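Local coordinates for protein antibiotic biosynthesis monooxygenase (Thermus thermophilus, PDB 1IUJ) that is of uncertain function but belongs to the antibiotic biosynthesis monooxygenase family of dimeric alpha-beta barrel proteins and may act as a monooxygenase, at residues S58-A61 against F62-W65. Sequence-based numbering, arbitrary orientation.
Sequences SEEA and FRAW. With ZN (zinc ion), chain F.
Arg-63 folds back against Glu-59 and Glu-60, which lie in the first turn of helix 59-66, a surface helix of the ferredoxin-like alpha-beta fold. Ser-58 is the N-cap of the helix, its OG accepting from Ala-61 N at 3.1 Å. From CB outward, Arg-63 starts 3.6 Å from Glu-60 O, and with CG beside the backbone N (chi1 -57°) the chain runs back toward the helix start, CG packing on Glu-59 O. CD touches both Glu-59 O and Glu-60 OE1. NE then passes over Glu-59 CG, and the carboxylate of Glu-59 covers one face of the guanidinium, offset toward its rim, the planes 24° apart. Glu-59 OE2 is 3.3 Å from Arg-63 NH2 but well out of the guanidinium plane, so this salt bridge works through charge alone; Glu-59 OE1 has its stronger partner in Lys-44 of the second subunit. Arg-63 NH1 gives a weak, bent hydrogen bond (127°), part of a salt bridge, to Glu-60 OE1, so the arginine and the zinc probably both draw on its negative charge. Along the backbone, Arg-63 N donates to Glu-59 O at 2.8 Å. OE1 of Glu-60 is the ligand, 1.9 Å from the zinc ion, while OE2 stays at a long 2.8 Å.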
loop_
_atom_site.group_PDB
_atom_site.type_symbol
_atom_site.label_atom_id
_atom_site.label_comp_id
_atom_site.label_asym_id
_atom_site.label_seq_id
_atom_site.Cartn_x
_atom_site.Cartn_y
_atom_site.Cartn_z
ATOM N N SER B 58 1.130 -11.067 11.506
ATOM C CA SER B 58 1.370 -10.230 12.672
ATOM C C SER B 58 2.654 -9.465 12.549
ATOM O O SER B 58 3.520 -9.831 11.769
ATOM C CB SER B 58 1.439 -11.074 13.948
ATOM O OG SER B 58 2.618 -11.891 13.973
ATOM N N GLU B 59 2.799 -8.426 13.370
ATOM C CA GLU B 59 4.064 -7.728 13.472
ATOM C C GLU B 59 5.217 -8.671 13.898
ATOM O O GLU B 59 6.332 -8.554 13.391
ATOM C CB GLU B 59 3.909 -6.525 14.402
ATOM C CG GLU B 59 5.186 -5.710 14.557
ATOM C CD GLU B 59 5.001 -4.479 15.427
ATOM O OE1 GLU B 59 3.881 -4.178 15.905
ATOM O OE2 GLU B 59 6.017 -3.838 15.655
ATOM N N GLU B 60 4.925 -9.581 14.823
ATOM C CA GLU B 60 5.928 -10.532 15.293
ATOM C C GLU B 60 6.474 -11.371 14.132
ATOM O O GLU B 60 7.668 -11.643 14.063
ATOM C CB GLU B 60 5.350 -11.387 16.421
ATOM C CG GLU B 60 6.359 -12.354 17.075
ATOM C CD GLU B 60 7.543 -11.655 17.728
ATOM O OE1 GLU B 60 7.500 -10.436 17.967
ATOM O OE2 GLU B 60 8.546 -12.337 18.054
ATOM N N ALA B 61 5.585 -11.816 13.246
ATOM C CA ALA B 61 6.025 -12.570 12.071
ATOM C C ALA B 61 6.990 -11.752 11.198
ATOM O O ALA B 61 8.014 -12.276 10.743
ATOM C CB ALA B 61 4.813 -13.073 11.269
ATOM N N PHE B 62 6.668 -10.470 10.970
ATOM C CA PHE B 62 7.601 -9.555 10.365
ATOM C C PHE B 62 8.932 -9.465 11.113
ATOM O O PHE B 62 10.003 -9.565 10.484
ATOM C CB PHE B 62 6.942 -8.181 10.226
ATOM C CG PHE B 62 7.891 -7.114 9.893
ATOM C CD1 PHE B 62 8.336 -6.226 10.890
ATOM C CD2 PHE B 62 8.344 -6.974 8.581
ATOM C CE1 PHE B 62 9.211 -5.232 10.612
ATOM C CE2 PHE B 62 9.235 -5.969 8.271
ATOM C CZ PHE B 62 9.662 -5.054 9.312
ATOM N N ARG B 63 8.898 -9.307 12.436
ATOM C CA ARG B 63 10.160 -9.188 13.181
ATOM C C ARG B 63 11.025 -10.446 13.020
ATOM O O ARG B 63 12.208 -10.346 12.807
ATOM C CB ARG B 63 9.954 -8.939 14.659
ATOM C CG ARG B 63 9.097 -7.677 14.993
ATOM C CD ARG B 63 8.042 -7.909 16.148
ATOM N NE ARG B 63 7.661 -6.739 16.973
ATOM C CZ ARG B 63 6.609 -6.658 17.792
ATOM N NH1 ARG B 63 5.746 -7.657 17.939
ATOM N NH2 ARG B 63 6.386 -5.527 18.473
ATOM N N ALA B 64 10.420 -11.620 13.089
ATOM C CA ALA B 64 11.181 -12.864 12.914
ATOM C C ALA B 64 11.839 -12.904 11.531
ATOM O O ALA B 64 13.012 -13.279 11.349
ATOM C CB ALA B 64 10.272 -14.038 13.125
ATOM N N TRP B 65 11.081 -12.472 10.534
ATOM C CA TRP B 65 11.610 -12.390 9.209
ATOM C C TRP B 65 12.830 -11.473 9.099
ATOM O O TRP B 65 13.821 -11.828 8.483
ATOM C CB TRP B 65 10.529 -11.909 8.255
ATOM C CG TRP B 65 11.091 -11.922 6.918
ATOM C CD1 TRP B 65 11.734 -12.989 6.313
ATOM C CD2 TRP B 65 11.180 -10.843 6.014
ATOM N NE1 TRP B 65 12.191 -12.620 5.079
ATOM C CE2 TRP B 65 11.856 -11.308 4.862
ATOM C CE3 TRP B 65 10.741 -9.528 6.041
ATOM C CZ2 TRP B 65 12.093 -10.498 3.748
ATOM C CZ3 TRP B 65 10.972 -8.722 4.939
ATOM C CH2 TRP B 65 11.648 -9.206 3.807
HETATM ZN ZN ZN F . 8.930 -9.781 19.046
#